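Local coordinates for SnoaL-like domain-containing protein (Xanthomonas campestris pv. campestris, PDB 3G8Z) that is of unknown function but adopts the cystatin-like fold of SnoaL-like polyketide cyclases and forms a two-chain assembly, at residues A[98-103]-A[117-122]; A[21-26]-A[90-95]; A[49-54]-A[132-137]. All coordinates share one frame; numbering follows the deposited sequence.

Contact 1: A[98-103]-A[117-122]; sequences WVAITL and AGVDLL
V99, I101 and L103 pair with L122, D120 and G118 as antiparallel hydrogen-bonded pairs, each through two backbone bonds; V99 N to L122 O, at 2.8 Å, is typical of the six. Between them A100 and T102 face L121 and V119 in non-hydrogen-bonded pairs, where V119 CA sits 3.2 Å from I101 O in a CA-H...O contact. On the I101 side of the sheet, the CD1 methyls of I101 and L122 meet at 3.7 Å. L103, with chi1 at 50°, turns its side chain toward the other strand; CD1 then lies over the backbone of G118, and CD2 comes 3.6 Å from D120 OD1, the two side chains crossing at about a right angle. These are the strands of the long hairpin 98-109/112-125 in the curved sheet of the cystatin-like fold. The other face carries A100 CB, 3.8 Å from L121 CD2, while the W98 ring meets L121 O at its edge. Farther out, A26 of helix 22-35 covers V99 and L122, D120 OD2 is hydrogen-bonded to a glycerol, probably from the crystallisation liquor, and T102 and L121 pack on V119 and F135, respectively, of the second subunit.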
# COMPACT_ATOMS: atom_id res chain seq x y z
N TRP A 98 -7.88 1.95 -5.98
CA TRP A 98 -6.59 2.30 -5.40
C TRP A 98 -5.44 1.88 -6.27
O TRP A 98 -5.48 0.86 -6.94
CB TRP A 98 -6.41 1.61 -4.04
CG TRP A 98 -7.35 2.15 -3.00
CD1 TRP A 98 -8.61 1.72 -2.73
CD2 TRP A 98 -7.09 3.25 -2.13
NE1 TRP A 98 -9.16 2.49 -1.72
CE2 TRP A 98 -8.25 3.43 -1.34
CE3 TRP A 98 -6.00 4.10 -1.94
CZ2 TRP A 98 -8.33 4.42 -0.36
CZ3 TRP A 98 -6.08 5.08 -0.97
CH2 TRP A 98 -7.24 5.23 -0.19
N VAL A 99 -4.36 2.65 -6.19
CA VAL A 99 -3.11 2.28 -6.78
C VAL A 99 -2.07 2.37 -5.68
O VAL A 99 -1.98 3.39 -5.01
CB VAL A 99 -2.76 3.22 -7.94
CG1 VAL A 99 -1.30 2.95 -8.41
CG2 VAL A 99 -3.77 3.06 -9.09
N ALA A 100 -1.29 1.31 -5.48
CA ALA A 100 -0.11 1.38 -4.61
C ALA A 100 1.12 1.55 -5.46
O ALA A 100 1.31 0.86 -6.48
CB ALA A 100 0.05 0.15 -3.74
N ILE A 101 1.94 2.52 -5.06
CA ILE A 101 3.20 2.75 -5.70
C ILE A 101 4.28 2.52 -4.68
O ILE A 101 4.34 3.24 -3.68
CB ILE A 101 3.33 4.19 -6.24
CG1 ILE A 101 2.05 4.56 -7.02
CG2 ILE A 101 4.61 4.29 -7.12
CD1 ILE A 101 1.56 5.97 -6.83
N THR A 102 5.14 1.54 -4.94
CA THR A 102 6.29 1.27 -4.11
C THR A 102 7.41 2.15 -4.63
O THR A 102 7.56 2.31 -5.85
CB THR A 102 6.72 -0.23 -4.16
OG1 THR A 102 6.77 -0.66 -5.52
CG2 THR A 102 5.71 -1.08 -3.41
N LEU A 103 8.18 2.71 -3.72
CA LEU A 103 9.12 3.72 -4.08
C LEU A 103 10.20 3.92 -3.04
O LEU A 103 10.21 3.28 -1.97
CB LEU A 103 8.39 5.03 -4.39
CG LEU A 103 7.38 5.53 -3.36
CD1 LEU A 103 8.15 6.11 -2.17
CD2 LEU A 103 6.39 6.54 -3.99
N ALA A 117 12.68 3.32 1.81
CA ALA A 117 11.53 2.83 1.09
C ALA A 117 10.24 3.49 1.57
O ALA A 117 10.13 3.91 2.72
CB ALA A 117 11.41 1.30 1.25
N GLY A 118 9.27 3.56 0.68
CA GLY A 118 7.92 4.02 1.05
C GLY A 118 6.90 3.42 0.13
O GLY A 118 7.24 2.75 -0.85
N VAL A 119 5.63 3.66 0.43
CA VAL A 119 4.54 3.30 -0.47
C VAL A 119 3.56 4.46 -0.46
O VAL A 119 3.23 4.96 0.60
CB VAL A 119 3.80 2.01 -0.01
CG1 VAL A 119 2.71 1.57 -1.04
CG2 VAL A 119 4.78 0.87 0.23
N ASP A 120 3.16 4.91 -1.65
CA ASP A 120 2.07 5.87 -1.78
C ASP A 120 0.85 5.12 -2.20
O ASP A 120 0.90 4.35 -3.15
CB ASP A 120 2.36 6.92 -2.84
CG ASP A 120 3.35 7.93 -2.40
OD1 ASP A 120 4.11 7.65 -1.43
OD2 ASP A 120 3.38 9.01 -3.05
N LEU A 121 -0.24 5.32 -1.46
CA LEU A 121 -1.53 4.76 -1.84
C LEU A 121 -2.41 5.89 -2.36
O LEU A 121 -2.65 6.86 -1.64
CB LEU A 121 -2.21 4.04 -0.67
CG LEU A 121 -2.06 2.50 -0.58
CD1 LEU A 121 -2.78 1.82 -1.72
CD2 LEU A 121 -0.60 2.11 -0.58
N LEU A 122 -2.89 5.76 -3.59
CA LEU A 122 -3.76 6.77 -4.20
C LEU A 122 -5.10 6.15 -4.51
O LEU A 122 -5.15 5.04 -5.05
CB LEU A 122 -3.18 7.29 -5.53
CG LEU A 122 -1.72 7.76 -5.54
CD1 LEU A 122 -1.32 8.21 -6.95
CD2 LEU A 122 -1.48 8.84 -4.53

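Contact 2: A[21-26]-A[90-95]; sequences NTIDIA and DDYMAS
The start of helix 22-35 lies against strand 85-95, outermost in the sheet of this chain, where the N-terminal helix of this cystatin-like fold begins to cover the sheet. I23 and Y92 carry most of the contact. I23 CG2 meets Y92 CB at 3.7 Å, while I23 CD1 reaches along the strand to Y92 O, 3.4 Å away, and I23 CG1 lies 4.2 Å from A94 CB. With CG1 of I23 anti to the carbonyl carbon (chi1 -70°), CG2 lies against Y92, while the CG1-CD1 branch runs over the Y92 backbone carbonyl and meets A94 on its way; Y92 and A94 are alternate residues that face the helix. One turn on, A26 CB touches Y92 CD2 at 3.9 Å, and A26 O lies at the edge of the tyrosine ring, near its plane. T22 OG1 also comes near A94 CB.

No hydrogen bond links the helix to the strand, but the first turn is fixed from within. D24 N donates to N21 OD1 (2.8 Å), nearly in line with the amide C=O, and N21 N donates back to D24 OD2 (3.1 Å). Around this pair of segments, K27 and I30 of the same helix also touch Y92, and V99 of the next strand packs on T22 and A26. The reciprocal bonds of N21 and D24 are a capping box, which here starts a helix laid across a sheet, as expected of the cystatin-like fold.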
# COMPACT_ATOMS: atom_id res chain seq x y z
N ASN A 21 -6.29 4.68 -17.57
CA ASN A 21 -6.62 3.95 -16.37
C ASN A 21 -5.94 4.53 -15.12
O ASN A 21 -5.17 5.49 -15.20
CB ASN A 21 -6.26 2.47 -16.57
CG ASN A 21 -4.77 2.24 -16.67
OD1 ASN A 21 -3.96 2.98 -16.09
ND2 ASN A 21 -4.39 1.20 -17.40
N THR A 22 -6.22 3.95 -13.97
CA THR A 22 -5.74 4.52 -12.72
C THR A 22 -4.22 4.51 -12.63
O THR A 22 -3.63 5.40 -12.04
CB THR A 22 -6.38 3.82 -11.51
OG1 THR A 22 -6.13 2.41 -11.59
CG2 THR A 22 -7.89 4.10 -11.47
N ILE A 23 -3.58 3.50 -13.21
CA ILE A 23 -2.12 3.44 -13.17
C ILE A 23 -1.52 4.56 -14.02
O ILE A 23 -0.52 5.16 -13.62
CB ILE A 23 -1.57 2.07 -13.58
CG1 ILE A 23 -1.90 1.04 -12.48
CG2 ILE A 23 -0.07 2.18 -13.80
CD1 ILE A 23 -1.13 -0.28 -12.59
N ASP A 24 -2.14 4.88 -15.15
CA ASP A 24 -1.73 6.01 -15.96
C ASP A 24 -1.78 7.30 -15.14
O ASP A 24 -0.84 8.10 -15.15
CB ASP A 24 -2.63 6.16 -17.19
CG ASP A 24 -2.44 5.06 -18.20
OD1 ASP A 24 -1.29 4.62 -18.35
OD2 ASP A 24 -3.44 4.63 -18.82
N ILE A 25 -2.87 7.49 -14.41
CA ILE A 25 -3.01 8.67 -13.56
C ILE A 25 -1.94 8.69 -12.46
O ILE A 25 -1.35 9.74 -12.19
CB ILE A 25 -4.43 8.79 -12.98
CG1 ILE A 25 -5.42 9.06 -14.13
CG2 ILE A 25 -4.50 9.93 -11.96
CD1 ILE A 25 -6.79 8.45 -13.90
N ALA A 26 -1.68 7.53 -11.85
CA ALA A 26 -0.67 7.44 -10.80
C ALA A 26 0.71 7.76 -11.35
O ALA A 26 1.52 8.42 -10.67
CB ALA A 26 -0.70 6.05 -10.16
N ASP A 90 9.17 2.14 -8.07
CA ASP A 90 9.36 0.75 -8.43
C ASP A 90 8.14 0.21 -9.16
O ASP A 90 8.14 0.16 -10.39
CB ASP A 90 9.69 -0.06 -7.20
CG ASP A 90 10.99 0.39 -6.56
OD1 ASP A 90 11.99 0.54 -7.27
OD2 ASP A 90 10.98 0.62 -5.34
N ASP A 91 7.11 -0.17 -8.43
CA ASP A 91 5.94 -0.79 -9.05
C ASP A 91 4.68 0.04 -8.82
O ASP A 91 4.50 0.62 -7.76
CB ASP A 91 5.72 -2.19 -8.47
CG ASP A 91 6.79 -3.18 -8.92
OD1 ASP A 91 7.02 -3.29 -10.14
OD2 ASP A 91 7.40 -3.84 -8.05
N TYR A 92 3.81 0.06 -9.83
CA TYR A 92 2.46 0.60 -9.72
C TYR A 92 1.48 -0.56 -9.76
O TYR A 92 1.48 -1.32 -10.73
CB TYR A 92 2.13 1.52 -10.89
CG TYR A 92 3.03 2.73 -10.97
CD1 TYR A 92 4.31 2.64 -11.49
CD2 TYR A 92 2.57 3.97 -10.56
CE1 TYR A 92 5.13 3.77 -11.55
CE2 TYR A 92 3.36 5.07 -10.64
CZ TYR A 92 4.64 4.97 -11.12
OH TYR A 92 5.39 6.12 -11.19
N MSE A 93 0.64 -0.67 -8.75
CA MSE A 93 -0.27 -1.80 -8.63
C MSE A 93 -1.68 -1.34 -8.36
O MSE A 93 -1.90 -0.46 -7.52
CB MSE A 93 0.21 -2.66 -7.47
CG MSE A 93 1.67 -3.06 -7.58
SE MSE A 93 2.16 -4.15 -6.09
CE MSE A 93 4.12 -4.06 -6.19
N ALA A 94 -2.65 -1.93 -9.06
CA ALA A 94 -4.03 -1.49 -8.92
C ALA A 94 -4.89 -2.47 -8.16
O ALA A 94 -4.81 -3.68 -8.36
CB ALA A 94 -4.67 -1.24 -10.31
N SER A 95 -5.76 -1.94 -7.32
CA SER A 95 -6.70 -2.77 -6.60
C SER A 95 -7.95 -1.97 -6.36
O SER A 95 -7.94 -1.00 -5.62
CB SER A 95 -6.08 -3.24 -5.30
OG SER A 95 -6.84 -4.30 -4.74

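Contact 3: A[49-54]-A[132-137]; sequences VIWHQP and VRLFSA
The guanidinium of R133 lies flat on the imidazole of H52, with centres 3.8 Å apart and planes at 10°. The R133 chain is extended as far as CD, then bends at chi3 (-62°), which turns the group back over the ring; NH2 rides above the ring centre. Strands 49-53 and 128-136 form the one parallel pairing in the otherwise antiparallel sheet of the cystatin-like fold, and in it W51 and V132 run side by side. V132 CG1 sits over the six-membered ring of W51, 3.8 Å from its centroid, in a CH-pi contact, and V132 CG2 approaches W51 CE3 at 3.7 Å. W51 NE1 donates to Q53 OE1 (3.0 Å, 177°) in the indole plane, a bond that the bend of Q53 at chi2 allows. L134 CD1 meets W51 CZ2 at 3.9 Å and also touches Q53 OE1, while P54 CG rests on L134 O. Backbone bonds run from V132 N to I50 O, H52 N to V132 O (2.7 Å) and, longer, L134 N to H52 O. With NE2 bonded to E131 and ND1 to T62, the H52 ring is fixed in rotation, and the E131 carboxylate, bonded to the ring on which R133 stacks, may help to balance the arginine's charge.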
# COMPACT_ATOMS: atom_id res chain seq x y z
N VAL A 49 -9.32 16.68 -2.16
CA VAL A 49 -8.44 15.56 -1.82
C VAL A 49 -8.32 15.36 -0.31
O VAL A 49 -8.18 16.32 0.46
CB VAL A 49 -7.01 15.74 -2.42
CG1 VAL A 49 -6.34 16.98 -1.82
CG2 VAL A 49 -6.11 14.47 -2.20
N ILE A 50 -8.41 14.10 0.12
CA ILE A 50 -8.13 13.74 1.51
C ILE A 50 -6.72 13.17 1.57
O ILE A 50 -6.42 12.19 0.93
CB ILE A 50 -9.10 12.66 2.03
CG1 ILE A 50 -10.55 13.13 1.92
CG2 ILE A 50 -8.75 12.31 3.47
CD1 ILE A 50 -11.57 11.99 2.04
N TRP A 51 -5.85 13.82 2.33
CA TRP A 51 -4.43 13.49 2.31
C TRP A 51 -3.97 13.03 3.70
O TRP A 51 -3.99 13.82 4.65
CB TRP A 51 -3.67 14.74 1.89
CG TRP A 51 -2.22 14.56 1.73
CD1 TRP A 51 -1.30 14.40 2.72
CD2 TRP A 51 -1.49 14.55 0.50
NE1 TRP A 51 -0.04 14.27 2.19
CE2 TRP A 51 -0.13 14.36 0.82
CE3 TRP A 51 -1.85 14.68 -0.84
CZ2 TRP A 51 0.87 14.32 -0.15
CZ3 TRP A 51 -0.85 14.64 -1.80
CH2 TRP A 51 0.48 14.46 -1.45
N HIS A 52 -3.59 11.76 3.83
CA HIS A 52 -3.17 11.20 5.13
C HIS A 52 -1.64 11.12 5.22
O HIS A 52 -1.00 10.31 4.53
CB HIS A 52 -3.74 9.80 5.37
CG HIS A 52 -5.21 9.68 5.13
ND1 HIS A 52 -6.15 10.06 6.06
CD2 HIS A 52 -5.90 9.14 4.10
CE1 HIS A 52 -7.36 9.80 5.60
NE2 HIS A 52 -7.23 9.21 4.42
N GLN A 53 -1.05 11.95 6.05
CA GLN A 53 0.39 11.99 6.21
C GLN A 53 0.72 11.36 7.56
O GLN A 53 0.28 11.86 8.61
CB GLN A 53 0.86 13.44 6.15
CG GLN A 53 2.38 13.63 6.16
CD GLN A 53 3.04 13.50 4.79
OE1 GLN A 53 2.50 13.97 3.78
NE2 GLN A 53 4.20 12.88 4.75
N PRO A 54 1.50 10.28 7.55
CA PRO A 54 1.80 9.53 8.75
C PRO A 54 2.78 10.24 9.66
O PRO A 54 3.39 11.24 9.30
CB PRO A 54 2.43 8.25 8.20
CG PRO A 54 3.06 8.66 6.96
CD PRO A 54 2.16 9.70 6.37
N VAL A 132 -5.13 10.25 -0.67
CA VAL A 132 -3.72 9.91 -0.64
C VAL A 132 -3.40 9.40 0.77
O VAL A 132 -3.79 10.03 1.76
CB VAL A 132 -2.86 11.15 -0.96
CG1 VAL A 132 -1.38 10.86 -0.74
CG2 VAL A 132 -3.11 11.64 -2.43
N ARG A 133 -2.75 8.24 0.85
CA ARG A 133 -2.21 7.76 2.12
C ARG A 133 -0.79 7.32 1.94
O ARG A 133 -0.51 6.48 1.12
CB ARG A 133 -3.02 6.60 2.72
CG ARG A 133 -2.51 6.24 4.13
CD ARG A 133 -3.25 5.10 4.72
NE ARG A 133 -4.66 5.38 4.89
CZ ARG A 133 -5.17 6.05 5.91
NH1 ARG A 133 -4.37 6.54 6.84
NH2 ARG A 133 -6.49 6.23 5.98
N LEU A 134 0.10 7.93 2.71
CA LEU A 134 1.53 7.71 2.57
C LEU A 134 2.03 6.77 3.66
O LEU A 134 1.53 6.78 4.79
CB LEU A 134 2.26 9.06 2.64
CG LEU A 134 1.83 10.12 1.60
CD1 LEU A 134 2.72 11.33 1.57
CD2 LEU A 134 1.74 9.52 0.25
N PHE A 135 3.03 5.97 3.30
CA PHE A 135 3.64 5.02 4.19
C PHE A 135 5.16 5.16 4.06
O PHE A 135 5.68 5.30 2.95
CB PHE A 135 3.26 3.59 3.79
CG PHE A 135 1.83 3.27 3.97
CD1 PHE A 135 0.91 3.60 2.99
CD2 PHE A 135 1.41 2.59 5.10
CE1 PHE A 135 -0.43 3.28 3.16
CE2 PHE A 135 0.10 2.27 5.26
CZ PHE A 135 -0.83 2.62 4.29
N SER A 136 5.84 5.10 5.19
CA SER A 136 7.30 5.19 5.21
C SER A 136 7.93 4.05 5.96
O SER A 136 7.43 3.62 7.01
CB SER A 136 7.73 6.48 5.90
OG SER A 136 7.28 7.61 5.20
N ALA A 137 9.08 3.59 5.48
CA ALA A 137 9.72 2.44 6.11
C ALA A 137 10.40 2.80 7.42
O ALA A 137 10.61 1.94 8.25
CB ALA A 137 10.76 1.83 5.15

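Overall arrangement
From the N terminus, the first turn of helix 22-35 meets strand 85-95, closing in contact 2 a loop of 63 residues that includes strand 49-53. That strand finds its parallel partner only near the chain's end, so contacts 2 and 3 cross in sequence, about 16 Å apart between centres. Contact 1, a short-range hairpin, opens after contact 2 has closed and falls wholly within the span of contact 3. In space contact 1 lies between the others: T102 O and A100 N bond strand 85-95, while L121 N and V119 O bond strand 128-136. Together they tie the N-terminal helix to one continuous sheet, and all three touch the second subunit.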